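Long-range contacts in phosphodiesterase (Salpingoeca rosetta, PDB 5VYD), which belongs by family to the phosphodiesterases, all-helical metalloproteins of the HD-type clan, and holds a zinc ion and a magnesium ion in its fold: residues S9-D14 against V30-E35; Q41-E46 against V154-E159; L80-V85 against A212-T217; V133-H138 against L174-A179. All coordinates share one frame; numbering follows the deposited sequence.

Interaction 1 of 4, residues S9-D14 against V30-E35; sequences SLFTWD and VRVFQE
Phe11 reaches across to Arg31, Val32 and Glu35, and this aromatic side chain has the largest single share of the buried surface. The motif is an inverse gamma turn centred on Phe11, the first residue to leave helical geometry after the short helix 7-10, packed at the protein surface against the last turns of helix 22-35. Here the residue at the centre of the turn is also the one that packs on the neighbouring helix. With CG anti to the carbonyl carbon (chi1 -61°), the ring leans out to that helix, where three of its rim carbons each find a different residue. CE1 meets Val32 CG2 at 3.8 Å, the purely apolar part of the interface; CZ lies 3.9 Å from Arg31 CB; and CE2 sits against Glu35 CG at 3.4 Å. Tyr79 of helix 68-86 brings its own ring to Phe11, tying the pair of segments to the helical body.

Leu10 adds a second layer. Its CG stands 3.7 Å above one face of the Phe11 ring, displaced toward the rim, while its methyl CD2 continues outward to Arg31 NE at 3.9 Å. Arg31 therefore has apolar neighbours along its folded chain, bent at both chi2 and chi3, and Phe11 CE2 lies over one face of its guanidinium, the ring being inclined by 58° to that group. A salt bridge one helical turn on fixes the rotation of this flat group: Arg31 NH1 donates to Glu35 OE2 at 2.9 Å, with the oxygen practically in the guanidinium plane and offering its anti lone pair.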
loop_
_atom_site.group_PDB
_atom_site.type_symbol
_atom_site.label_atom_id
_atom_site.label_comp_id
_atom_site.label_asym_id
_atom_site.label_seq_id
_atom_site.Cartn_x
_atom_site.Cartn_y
_atom_site.Cartn_z
ATOM N N SER A 9 15.323 15.651 -3.786
ATOM C CA SER A 9 14.265 16.631 -3.578
ATOM C C SER A 9 12.882 16.078 -3.890
ATOM O O SER A 9 11.911 16.460 -3.230
ATOM C CB SER A 9 14.520 17.875 -4.439
ATOM O OG SER A 9 13.554 18.882 -4.190
ATOM N N LEU A 10 12.769 15.192 -4.881
ATOM C CA LEU A 10 11.496 14.534 -5.155
ATOM C C LEU A 10 11.257 13.367 -4.205
ATOM O O LEU A 10 10.129 13.157 -3.741
ATOM C CB LEU A 10 11.458 14.051 -6.605
ATOM C CG LEU A 10 10.412 12.993 -6.972
ATOM C CD1 LEU A 10 8.987 13.516 -6.798
ATOM C CD2 LEU A 10 10.634 12.496 -8.390
ATOM N N PHE A 11 12.303 12.605 -3.901
ATOM C CA PHE A 11 12.171 11.381 -3.116
ATOM C C PHE A 11 12.451 11.672 -1.643
ATOM O O PHE A 11 13.462 11.270 -1.066
ATOM C CB PHE A 11 13.091 10.303 -3.675
ATOM C CG PHE A 11 12.780 9.938 -5.097
ATOM C CD1 PHE A 11 11.481 9.640 -5.477
ATOM C CD2 PHE A 11 13.776 9.918 -6.058
ATOM C CE1 PHE A 11 11.184 9.312 -6.787
ATOM C CE2 PHE A 11 13.486 9.594 -7.370
ATOM C CZ PHE A 11 12.187 9.288 -7.736
ATOM N N THR A 12 11.510 12.393 -1.041
ATOM C CA THR A 12 11.505 12.685 0.384
ATOM C C THR A 12 10.219 12.153 1.005
ATOM O O THR A 12 9.287 11.739 0.310
ATOM C CB THR A 12 11.637 14.190 0.652
ATOM O OG1 THR A 12 10.617 14.899 -0.063
ATOM C CG2 THR A 12 13.003 14.692 0.215
ATOM N N TRP A 13 10.174 12.179 2.333
ATOM C CA TRP A 13 9.068 11.605 3.085
ATOM C C TRP A 13 7.889 12.554 3.252
ATOM O O TRP A 13 6.961 12.237 4.003
ATOM C CB TRP A 13 9.559 11.134 4.456
ATOM C CG TRP A 13 10.203 9.789 4.398
ATOM C CD1 TRP A 13 11.539 9.518 4.327
ATOM C CD2 TRP A 13 9.534 8.524 4.375
ATOM N NE1 TRP A 13 11.743 8.160 4.273
ATOM C CE2 TRP A 13 10.527 7.527 4.302
ATOM C CE3 TRP A 13 8.189 8.138 4.417
ATOM C CZ2 TRP A 13 10.220 6.167 4.267
ATOM C CZ3 TRP A 13 7.886 6.787 4.383
ATOM C CH2 TRP A 13 8.898 5.818 4.310
ATOM N N ASP A 14 7.897 13.702 2.576
ATOM C CA ASP A 14 6.772 14.628 2.611
ATOM C C ASP A 14 5.941 14.577 1.336
ATOM O O ASP A 14 5.018 15.381 1.176
ATOM C CB ASP A 14 7.265 16.058 2.855
ATOM C CG ASP A 14 8.086 16.598 1.699
ATOM O OD1 ASP A 14 8.889 15.828 1.131
ATOM O OD2 ASP A 14 7.923 17.789 1.352
ATOM N N VAL A 30 7.634 7.313 -13.623
ATOM C CA VAL A 30 8.760 7.055 -14.516
ATOM C C VAL A 30 10.080 7.251 -13.778
ATOM O O VAL A 30 10.970 6.398 -13.836
ATOM C CB VAL A 30 8.671 7.946 -15.768
ATOM C CG1 VAL A 30 9.917 7.781 -16.624
ATOM C CG2 VAL A 30 7.427 7.605 -16.572
ATOM N N ARG A 31 10.214 8.370 -13.055
ATOM C CA ARG A 31 11.440 8.635 -12.305
ATOM C C ARG A 31 11.785 7.479 -11.373
ATOM O O ARG A 31 12.961 7.138 -11.205
ATOM C CB ARG A 31 11.300 9.932 -11.503
ATOM C CG ARG A 31 10.975 11.159 -12.337
ATOM C CD ARG A 31 12.220 11.930 -12.747
ATOM N NE ARG A 31 12.813 12.657 -11.627
ATOM C CZ ARG A 31 13.896 12.260 -10.967
ATOM N NH1 ARG A 31 14.513 11.140 -11.315
ATOM N NH2 ARG A 31 14.366 12.988 -9.962
ATOM N N VAL A 32 10.770 6.862 -10.763
ATOM C CA VAL A 32 11.014 5.727 -9.877
ATOM C C VAL A 32 11.637 4.569 -10.650
ATOM O O VAL A 32 12.556 3.900 -10.161
ATOM C CB VAL A 32 9.708 5.312 -9.171
ATOM C CG1 VAL A 32 9.875 3.971 -8.478
ATOM C CG2 VAL A 32 9.297 6.376 -8.159
ATOM N N PHE A 33 11.157 4.320 -11.871
ATOM C CA PHE A 33 11.776 3.292 -12.703
ATOM C C PHE A 33 13.169 3.708 -13.163
ATOM O O PHE A 33 14.055 2.855 -13.287
ATOM C CB PHE A 33 10.887 2.978 -13.909
ATOM C CG PHE A 33 9.716 2.090 -13.590
ATOM C CD1 PHE A 33 8.633 2.572 -12.872
ATOM C CD2 PHE A 33 9.694 0.774 -14.016
ATOM C CE1 PHE A 33 7.552 1.753 -12.580
ATOM C CE2 PHE A 33 8.618 -0.048 -13.728
ATOM C CZ PHE A 33 7.545 0.444 -13.010
ATOM N N GLN A 34 13.383 5.003 -13.417
ATOM C CA GLN A 34 14.704 5.469 -13.832
ATOM C C GLN A 34 15.728 5.265 -12.725
ATOM O O GLN A 34 16.806 4.705 -12.957
ATOM C CB GLN A 34 14.655 6.947 -14.229
ATOM C CG GLN A 34 13.534 7.333 -15.178
ATOM C CD GLN A 34 13.959 7.378 -16.630
ATOM O OE1 GLN A 34 13.523 8.246 -17.388
ATOM N NE2 GLN A 34 14.806 6.437 -17.031
ATOM N N GLU A 35 15.399 5.706 -11.507
ATOM C CA GLU A 35 16.376 5.729 -10.424
ATOM C C GLU A 35 16.774 4.331 -9.976
ATOM O O GLU A 35 17.887 4.138 -9.474
ATOM C CB GLU A 35 15.824 6.523 -9.241
ATOM C CG GLU A 35 15.611 7.992 -9.540
ATOM C CD GLU A 35 16.912 8.747 -9.708
ATOM O OE1 GLU A 35 17.921 8.336 -9.098
ATOM O OE2 GLU A 35 16.925 9.751 -10.451
#

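Interaction 2 of 4, residues Q41-E46 against V154-E159; sequences QFNIDE and VENLDE
The carbonyl oxygen of Phe42 is held by two donors: the side-chain amide of Asn156 across the contact, ND2 to Phe42 O 2.7 Å, and water 1, which donates to Phe42 O over 3.3 Å. The motif is a type I beta turn, Val154 to Leu157, docked against Phe42 and Asn43, and it shows how a side chain and a water can together hold one main-chain carbonyl. The N-H...O hydrogen bond from Asn156 is nearly straight (166°), with the oxygen in the plane of the Asn156 amide, which restrains the rotation of that group. Water 1 also accepts from Asn156 N, so one residue holds the carbonyl both directly and through solvent. Asn43, which leaves the helix with positive phi, packs its CB 3.4 Å from Asn156 ND2.

Behind this polar patch lies an apolar one. Leu157 CD1 approaches Phe42 CD1 to 3.7 Å, and Leu157 continues to Leu165 of helix 159-174, while Phe42 continues to Leu96 of helix 92-104. Toward the following helix, Asp45 holds the N-cap position, its OD1 accepting from Lys47 N. Lys48 forms a salt bridge with Asp45 and a long, weak ion pair with Glu155, which probably eases the approach of these two acids, whose nearest atoms across the contact are Asp45 CB and Glu155 OE2 at 4.1 Å.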
loop_
_atom_site.group_PDB
_atom_site.type_symbol
_atom_site.label_atom_id
_atom_site.label_comp_id
_atom_site.label_asym_id
_atom_site.label_seq_id
_atom_site.Cartn_x
_atom_site.Cartn_y
_atom_site.Cartn_z
ATOM N N GLN A 41 18.106 -2.560 -16.991
ATOM C CA GLN A 41 18.377 -3.930 -16.567
ATOM C C GLN A 41 17.605 -4.936 -17.409
ATOM O O GLN A 41 18.158 -5.958 -17.832
ATOM C CB GLN A 41 18.031 -4.101 -15.089
ATOM C CG GLN A 41 18.267 -5.507 -14.574
ATOM C CD GLN A 41 19.742 -5.837 -14.448
ATOM O OE1 GLN A 41 20.533 -5.025 -13.963
ATOM N NE2 GLN A 41 20.122 -7.034 -14.887
ATOM N N PHE A 42 16.326 -4.668 -17.663
ATOM C CA PHE A 42 15.476 -5.584 -18.413
ATOM C C PHE A 42 15.078 -5.033 -19.773
ATOM O O PHE A 42 14.154 -5.566 -20.398
ATOM C CB PHE A 42 14.232 -5.932 -17.595
ATOM C CG PHE A 42 14.546 -6.450 -16.225
ATOM C CD1 PHE A 42 14.962 -7.759 -16.045
ATOM C CD2 PHE A 42 14.444 -5.626 -15.118
ATOM C CE1 PHE A 42 15.263 -8.240 -14.786
ATOM C CE2 PHE A 42 14.741 -6.099 -13.857
ATOM C CZ PHE A 42 15.152 -7.408 -13.689
ATOM N N ASN A 43 15.750 -3.982 -20.240
ATOM C CA ASN A 43 15.513 -3.404 -21.563
ATOM C C ASN A 43 14.034 -3.070 -21.754
ATOM O O ASN A 43 13.399 -3.453 -22.738
ATOM C CB ASN A 43 16.021 -4.342 -22.662
ATOM C CG ASN A 43 16.198 -3.638 -23.994
ATOM O OD1 ASN A 43 16.391 -2.423 -24.048
ATOM N ND2 ASN A 43 16.134 -4.402 -25.079
ATOM N N ILE A 44 13.481 -2.349 -20.783
ATOM C CA ILE A 44 12.058 -2.032 -20.797
ATOM C C ILE A 44 11.783 -1.024 -21.905
ATOM O O ILE A 44 12.401 0.044 -21.961
ATOM C CB ILE A 44 11.599 -1.498 -19.433
ATOM C CG1 ILE A 44 11.762 -2.570 -18.353
ATOM C CG2 ILE A 44 10.153 -1.028 -19.501
ATOM C CD1 ILE A 44 11.416 -2.082 -16.962
ATOM N N ASP A 45 10.860 -1.369 -22.798
ATOM C CA ASP A 45 10.391 -0.426 -23.806
ATOM C C ASP A 45 9.640 0.711 -23.127
ATOM O O ASP A 45 8.659 0.480 -22.414
ATOM C CB ASP A 45 9.495 -1.152 -24.811
ATOM C CG ASP A 45 9.036 -0.259 -25.955
ATOM O OD1 ASP A 45 9.374 0.944 -25.967
ATOM O OD2 ASP A 45 8.334 -0.770 -26.852
ATOM N N GLU A 46 10.103 1.946 -23.341
ATOM C CA GLU A 46 9.460 3.083 -22.690
ATOM C C GLU A 46 8.093 3.390 -23.280
ATOM O O GLU A 46 7.294 4.078 -22.638
ATOM C CB GLU A 46 10.356 4.316 -22.759
ATOM C CG GLU A 46 11.136 4.537 -21.486
ATOM C CD GLU A 46 12.548 4.970 -21.763
ATOM O OE1 GLU A 46 13.233 5.429 -20.825
ATOM O OE2 GLU A 46 12.974 4.851 -22.929
ATOM N N VAL A 154 7.458 -6.478 -18.642
ATOM C CA VAL A 154 8.338 -7.564 -18.225
ATOM C C VAL A 154 8.548 -8.562 -19.359
ATOM O O VAL A 154 8.795 -9.747 -19.114
ATOM C CB VAL A 154 7.776 -8.272 -16.977
ATOM C CG1 VAL A 154 7.745 -7.320 -15.789
ATOM C CG2 VAL A 154 6.383 -8.823 -17.260
ATOM N N GLU A 155 8.471 -8.091 -20.607
ATOM C CA GLU A 155 8.530 -9.004 -21.744
ATOM C C GLU A 155 9.906 -9.636 -21.919
ATOM O O GLU A 155 10.004 -10.713 -22.512
ATOM C CB GLU A 155 8.123 -8.277 -23.028
ATOM C CG GLU A 155 9.039 -7.127 -23.421
ATOM C CD GLU A 155 8.564 -6.398 -24.667
ATOM O OE1 GLU A 155 7.754 -6.974 -25.425
ATOM O OE2 GLU A 155 9.001 -5.247 -24.884
ATOM N N ASN A 156 10.963 -9.007 -21.403
ATOM C CA ASN A 156 12.323 -9.487 -21.622
ATOM C C ASN A 156 12.837 -10.399 -20.514
ATOM O O ASN A 156 13.933 -10.950 -20.654
ATOM C CB ASN A 156 13.284 -8.301 -21.785
ATOM C CG ASN A 156 12.924 -7.410 -22.960
ATOM O OD1 ASN A 156 12.441 -7.883 -23.988
ATOM N ND2 ASN A 156 13.154 -6.112 -22.810
ATOM N N LEU A 157 12.091 -10.567 -19.424
ATOM C CA LEU A 157 12.515 -11.472 -18.364
ATOM C C LEU A 157 12.419 -12.914 -18.841
ATOM O O LEU A 157 11.465 -13.294 -19.526
ATOM C CB LEU A 157 11.653 -11.282 -17.112
ATOM C CG LEU A 157 11.863 -10.083 -16.179
ATOM C CD1 LEU A 157 11.501 -8.763 -16.847
ATOM C CD2 LEU A 157 11.062 -10.269 -14.896
ATOM N N ASP A 158 13.404 -13.727 -18.471
ATOM C CA ASP A 158 13.394 -15.128 -18.872
ATOM C C ASP A 158 12.351 -15.884 -18.047
ATOM O O ASP A 158 11.555 -15.301 -17.303
ATOM C CB ASP A 158 14.790 -15.740 -18.757
ATOM C CG ASP A 158 15.320 -15.757 -17.333
ATOM O OD1 ASP A 158 14.734 -16.448 -16.473
ATOM O OD2 ASP A 158 16.348 -15.095 -17.084
ATOM N N GLU A 159 12.352 -17.210 -18.175
ATOM C CA GLU A 159 11.299 -18.018 -17.567
ATOM C C GLU A 159 11.374 -17.982 -16.044
ATOM O O GLU A 159 10.355 -17.799 -15.367
ATOM C CB GLU A 159 11.392 -19.453 -18.080
ATOM C CG GLU A 159 10.145 -20.279 -17.849
ATOM C CD GLU A 159 10.223 -21.637 -18.521
ATOM O OE1 GLU A 159 10.390 -22.649 -17.808
ATOM O OE2 GLU A 159 10.128 -21.688 -19.765
HETATM O O HOH W 1 11.207 -6.944 -19.989
#

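Interaction 3 of 4, residues L80-V85 against A212-T217; sequences LLLTSV and AVLLHT
Leu81 extends from helix 68-86 onto a carbonyl and a threonine of helix 204-219, in a buried crossing of two helices within the all-helical phosphodiesterase fold. The short axes pass 10.3 Å apart, their directions 134° from each other. The CB of Leu81 points at the partner helix. CG follows anti to the carbonyl carbon, and the extended second torsion (chi2 178°) carries CD1 straight onward to its target. That methyl rests 3.4 Å from Leu214 O and 3.8 Å from Thr217 CG2, filling the step between residues one turn apart. The other methyl of Leu81, CD2, packs on Trp13.

Leu214 answers from the opposite helix: its CD1 packs on Leu82 CD2 at 3.6 Å and on Val85 CG1 at 4.1 Å, so Leu214 fits against two side chains of helix 68-86. Leu82 is backed by Leu95 and Met98 of helix 92-104.

Such packing leaves a polar atom to be accounted for, the hydroxyl of Thr217. It receives a bond from Trp282 NE1 of helix 264-289 and gives one back along its own helix, OG1 to Val213 O at 2.8 Å, reaching that oxygen from the face opposite to the one used by Thr217 N.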
loop_
_atom_site.group_PDB
_atom_site.type_symbol
_atom_site.label_atom_id
_atom_site.label_comp_id
_atom_site.label_asym_id
_atom_site.label_seq_id
_atom_site.Cartn_x
_atom_site.Cartn_y
_atom_site.Cartn_z
ATOM N N LEU A 80 10.906 4.576 -1.245
ATOM C CA LEU A 80 11.677 5.055 -0.102
ATOM C C LEU A 80 12.045 3.914 0.840
ATOM O O LEU A 80 13.178 3.851 1.333
ATOM C CB LEU A 80 10.890 6.135 0.640
ATOM C CG LEU A 80 10.604 7.397 -0.176
ATOM C CD1 LEU A 80 9.825 8.415 0.643
ATOM C CD2 LEU A 80 11.905 7.997 -0.686
ATOM N N LEU A 81 11.106 3.004 1.103
ATOM C CA LEU A 81 11.383 1.896 2.011
ATOM C C LEU A 81 12.475 0.990 1.454
ATOM O O LEU A 81 13.441 0.663 2.154
ATOM C CB LEU A 81 10.102 1.101 2.280
ATOM C CG LEU A 81 9.012 1.840 3.062
ATOM C CD1 LEU A 81 7.775 0.975 3.214
ATOM C CD2 LEU A 81 9.532 2.275 4.426
ATOM N N LEU A 82 12.340 0.576 0.192
ATOM C CA LEU A 82 13.344 -0.293 -0.414
ATOM C C LEU A 82 14.695 0.408 -0.506
ATOM O O LEU A 82 15.732 -0.184 -0.184
ATOM C CB LEU A 82 12.875 -0.749 -1.796
ATOM C CG LEU A 82 11.623 -1.629 -1.832
ATOM C CD1 LEU A 82 11.175 -1.871 -3.266
ATOM C CD2 LEU A 82 11.886 -2.947 -1.125
ATOM N N THR A 83 14.699 1.674 -0.931
ATOM C CA THR A 83 15.947 2.425 -1.045
ATOM C C THR A 83 16.654 2.532 0.299
ATOM O O THR A 83 17.889 2.474 0.370
ATOM C CB THR A 83 15.664 3.816 -1.626
ATOM O OG1 THR A 83 15.744 3.764 -3.057
ATOM C CG2 THR A 83 16.642 4.859 -1.101
ATOM N N SER A 84 15.889 2.657 1.382
ATOM C CA SER A 84 16.484 2.876 2.690
ATOM C C SER A 84 16.922 1.587 3.375
ATOM O O SER A 84 17.801 1.633 4.241
ATOM C CB SER A 84 15.494 3.621 3.590
ATOM O OG SER A 84 15.811 3.432 4.956
ATOM N N VAL A 85 16.353 0.443 3.004
ATOM C CA VAL A 85 16.466 -0.737 3.854
ATOM C C VAL A 85 16.883 -1.988 3.086
ATOM O O VAL A 85 17.606 -2.837 3.621
ATOM C CB VAL A 85 15.137 -0.956 4.605
ATOM C CG1 VAL A 85 14.616 -2.387 4.447
ATOM C CG2 VAL A 85 15.305 -0.596 6.065
ATOM N N ALA A 212 6.767 -8.418 1.349
ATOM C CA ALA A 212 5.363 -8.290 1.722
ATOM C C ALA A 212 5.198 -7.350 2.908
ATOM O O ALA A 212 4.277 -6.523 2.935
ATOM C CB ALA A 212 4.779 -9.669 2.039
ATOM N N VAL A 213 6.096 -7.454 3.890
ATOM C CA VAL A 213 6.058 -6.575 5.054
ATOM C C VAL A 213 6.256 -5.125 4.634
ATOM O O VAL A 213 5.618 -4.213 5.173
ATOM C CB VAL A 213 7.113 -7.025 6.084
ATOM C CG1 VAL A 213 7.594 -5.855 6.935
ATOM C CG2 VAL A 213 6.551 -8.135 6.967
ATOM N N LEU A 214 7.126 -4.890 3.647
ATOM C CA LEU A 214 7.413 -3.521 3.229
ATOM C C LEU A 214 6.272 -2.937 2.403
ATOM O O LEU A 214 5.915 -1.764 2.574
ATOM C CB LEU A 214 8.725 -3.476 2.448
ATOM C CG LEU A 214 9.988 -3.799 3.245
ATOM C CD1 LEU A 214 11.224 -3.598 2.391
ATOM C CD2 LEU A 214 10.069 -2.958 4.514
ATOM N N LEU A 215 5.690 -3.730 1.498
ATOM C CA LEU A 215 4.555 -3.231 0.729
ATOM C C LEU A 215 3.374 -2.927 1.641
ATOM O O LEU A 215 2.706 -1.897 1.485
ATOM C CB LEU A 215 4.149 -4.232 -0.349
ATOM C CG LEU A 215 3.051 -3.646 -1.236
ATOM C CD1 LEU A 215 3.581 -2.421 -1.960
ATOM C CD2 LEU A 215 2.505 -4.667 -2.224
ATOM N N HIS A 216 3.106 -3.813 2.601
ATOM C CA HIS A 216 2.067 -3.550 3.588
ATOM C C HIS A 216 2.354 -2.267 4.360
ATOM O O HIS A 216 1.442 -1.474 4.615
ATOM C CB HIS A 216 1.942 -4.739 4.540
ATOM C CG HIS A 216 0.866 -4.580 5.568
ATOM N ND1 HIS A 216 -0.435 -4.265 5.241
ATOM C CD2 HIS A 216 0.897 -4.698 6.916
ATOM C CE1 HIS A 216 -1.158 -4.195 6.344
ATOM N NE2 HIS A 216 -0.374 -4.454 7.374
ATOM N N THR A 217 3.619 -2.041 4.737
ATOM C CA THR A 217 3.974 -0.801 5.419
ATOM C C THR A 217 3.683 0.409 4.541
ATOM O O THR A 217 3.110 1.403 5.008
ATOM C CB THR A 217 5.451 -0.814 5.825
ATOM O OG1 THR A 217 5.697 -1.883 6.750
ATOM C CG2 THR A 217 5.836 0.511 6.476
#

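Interaction 4 of 4, residues V133-H138 against L174-A179; sequences VLENHH and LNTDMA
Glu135 and Asp177 bring their carboxylates together in a stacked arrangement, the planes only 17° apart, where the first turn of helix 133-146 meets a type I beta turn, Leu174 to Asp177, that begins at the last residue of helix 159-174. The charged part of the contact is thus a meeting of like groups: Glu135 OE2 and Asp177 OD1 are 4.0 Å apart, and Glu135 CD lies 3.6 Å from Asp177 CB. The bend at chi2 of Glu135 (68°) turns its acid group over the aspartate.

Hydrogen bonds around the pair share the load. Glu135 OE1 accepts from Asn114 ND2, and Glu135 OE2 from water 2 at 2.5 Å; the same water also donates, weakly, to Thr176 O at 2.9 Å, bridging the two segments. On the other acid, Asp177 OD2 is bonded to Ser132 OG, while OD1 takes a weak bond from Ala179 N. Thr176 OG1 is committed to Ile173 O.

Packing completes the contact. Glu135 CG sits 3.5 Å from Thr176 OG1, and Leu174 CD1 rests near the helix, 3.9 Å from Glu135 O and 4.0 Å from Asn136 OD1; the amide of Asn136 is bonded through ND2 to Gln131 O.

The two acids lie close together in surroundings that supply donors to separate oxygens, and the magnesium ion about 4 Å from the Glu135 side chain would probably offset part of the negative charge. That separation is consistent with a second-shell place for Glu135, whose link through water 2 joins the turn to the surroundings of the metals.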
loop_
_atom_site.group_PDB
_atom_site.type_symbol
_atom_site.label_atom_id
_atom_site.label_comp_id
_atom_site.label_asym_id
_atom_site.label_seq_id
_atom_site.Cartn_x
_atom_site.Cartn_y
_atom_site.Cartn_z
ATOM N N VAL A 133 -10.803 -11.333 -0.991
ATOM C CA VAL A 133 -11.577 -11.151 -2.218
ATOM C C VAL A 133 -11.021 -9.993 -3.038
ATOM O O VAL A 133 -10.644 -10.161 -4.204
ATOM C CB VAL A 133 -13.064 -10.948 -1.885
ATOM C CG1 VAL A 133 -13.857 -10.683 -3.145
ATOM C CG2 VAL A 133 -13.601 -12.172 -1.164
ATOM N N LEU A 134 -10.962 -8.802 -2.438
ATOM C CA LEU A 134 -10.419 -7.636 -3.130
ATOM C C LEU A 134 -9.008 -7.900 -3.641
ATOM O O LEU A 134 -8.704 -7.659 -4.815
ATOM C CB LEU A 134 -10.414 -6.427 -2.196
ATOM C CG LEU A 134 -11.492 -5.358 -2.336
ATOM C CD1 LEU A 134 -12.698 -5.881 -3.086
ATOM C CD2 LEU A 134 -11.884 -4.887 -0.952
ATOM N N GLU A 135 -8.132 -8.397 -2.762
ATOM C CA GLU A 135 -6.720 -8.519 -3.104
ATOM C C GLU A 135 -6.507 -9.529 -4.224
ATOM O O GLU A 135 -5.669 -9.317 -5.109
ATOM C CB GLU A 135 -5.916 -8.896 -1.861
ATOM C CG GLU A 135 -5.828 -7.785 -0.803
ATOM C CD GLU A 135 -7.160 -7.490 -0.118
ATOM O OE1 GLU A 135 -8.082 -8.333 -0.210
ATOM O OE2 GLU A 135 -7.288 -6.411 0.507
ATOM N N ASN A 136 -7.263 -10.629 -4.210
ATOM C CA ASN A 136 -7.217 -11.564 -5.327
ATOM C C ASN A 136 -7.647 -10.890 -6.622
ATOM O O ASN A 136 -7.069 -11.142 -7.684
ATOM C CB ASN A 136 -8.099 -12.778 -5.035
ATOM C CG ASN A 136 -7.316 -13.934 -4.453
ATOM O OD1 ASN A 136 -6.265 -14.309 -4.972
ATOM N ND2 ASN A 136 -7.819 -14.499 -3.363
ATOM N N HIS A 137 -8.655 -10.019 -6.548
ATOM C CA HIS A 137 -9.118 -9.317 -7.739
ATOM C C HIS A 137 -8.071 -8.331 -8.237
ATOM O O HIS A 137 -7.853 -8.208 -9.447
ATOM C CB HIS A 137 -10.440 -8.606 -7.443
ATOM C CG HIS A 137 -11.018 -7.876 -8.615
ATOM N ND1 HIS A 137 -11.276 -8.490 -9.822
ATOM C CD2 HIS A 137 -11.400 -6.585 -8.761
ATOM C CE1 HIS A 137 -11.786 -7.607 -10.662
ATOM N NE2 HIS A 137 -11.872 -6.443 -10.043
ATOM N N HIS A 138 -7.409 -7.622 -7.315
ATOM C CA HIS A 138 -6.361 -6.682 -7.707
ATOM C C HIS A 138 -5.213 -7.406 -8.398
ATOM O O HIS A 138 -4.740 -6.980 -9.456
ATOM C CB HIS A 138 -5.836 -5.923 -6.483
ATOM C CG HIS A 138 -6.896 -5.218 -5.695
ATOM N ND1 HIS A 138 -7.976 -4.595 -6.283
ATOM C CD2 HIS A 138 -7.037 -5.037 -4.360
ATOM C CE1 HIS A 138 -8.737 -4.061 -5.344
ATOM N NE2 HIS A 138 -8.189 -4.313 -4.169
ATOM N N LEU A 174 -1.461 -9.866 -2.047
ATOM C CA LEU A 174 -2.322 -10.628 -1.150
ATOM C C LEU A 174 -2.090 -10.253 0.310
ATOM O O LEU A 174 -3.030 -10.277 1.115
ATOM C CB LEU A 174 -2.103 -12.125 -1.362
ATOM C CG LEU A 174 -3.083 -12.841 -2.299
ATOM C CD1 LEU A 174 -3.345 -12.037 -3.560
ATOM C CD2 LEU A 174 -2.567 -14.229 -2.656
ATOM N N ASN A 175 -0.860 -9.891 0.669
ATOM C CA ASN A 175 -0.558 -9.517 2.044
ATOM C C ASN A 175 -0.879 -8.060 2.357
ATOM O O ASN A 175 -0.530 -7.593 3.447
ATOM C CB ASN A 175 0.910 -9.807 2.361
ATOM C CG ASN A 175 1.124 -11.225 2.847
ATOM O OD1 ASN A 175 0.871 -11.538 4.012
ATOM N ND2 ASN A 175 1.587 -12.094 1.957
ATOM N N THR A 176 -1.519 -7.327 1.444
ATOM C CA THR A 176 -2.096 -6.046 1.834
ATOM C C THR A 176 -3.468 -6.207 2.472
ATOM O O THR A 176 -4.020 -5.222 2.973
ATOM C CB THR A 176 -2.196 -5.093 0.635
ATOM O OG1 THR A 176 -3.027 -5.670 -0.381
ATOM C CG2 THR A 176 -0.811 -4.795 0.063
ATOM N N ASP A 177 -4.027 -7.418 2.466
ATOM C CA ASP A 177 -5.277 -7.678 3.166
ATOM C C ASP A 177 -5.053 -7.551 4.669
ATOM O O ASP A 177 -4.187 -8.228 5.235
ATOM C CB ASP A 177 -5.800 -9.070 2.814
ATOM C CG ASP A 177 -7.169 -9.355 3.419
ATOM O OD1 ASP A 177 -7.821 -8.411 3.914
ATOM O OD2 ASP A 177 -7.592 -10.529 3.402
ATOM N N MET A 178 -5.836 -6.685 5.318
ATOM C CA MET A 178 -5.674 -6.468 6.752
ATOM C C MET A 178 -5.925 -7.731 7.563
ATOM O O MET A 178 -5.444 -7.830 8.697
ATOM C CB MET A 178 -6.607 -5.351 7.227
ATOM C CG MET A 178 -6.104 -3.946 6.920
ATOM S SD MET A 178 -4.503 -3.596 7.679
ATOM C CE MET A 178 -4.835 -3.989 9.394
ATOM N N ALA A 179 -6.658 -8.700 7.009
ATOM C CA ALA A 179 -6.909 -9.954 7.712
ATOM C C ALA A 179 -5.639 -10.762 7.946
ATOM O O ALA A 179 -5.639 -11.655 8.798
ATOM C CB ALA A 179 -7.922 -10.799 6.939
HETATM O O HOH W 2 -5.905 -4.386 0.901
#

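How the interactions relate
The four contacts run from the surface to the metal site. Interaction 1 leads directly into interaction 3, about 14 Å away between centres, because Trp13 CH2 packs on Leu81 CD2 at 3.6 Å and the carbonyls of Phe11 and Thr12 rest on Leu80. Interaction 3 in turn touches interaction 4 through helix 204-219, where His216 CE1 meets Met178 SD at 3.7 Å; this helix ends in Asp219, a zinc ligand. Interaction 4 lies nearest the metals, with the side chain of Thr176 about 6 Å from zinc, against about 12 Å for that of Thr217 in interaction 3. Interaction 2 is peripheral, touching interaction 1 but staying about 14 Å from interaction 4 at the nearest atoms.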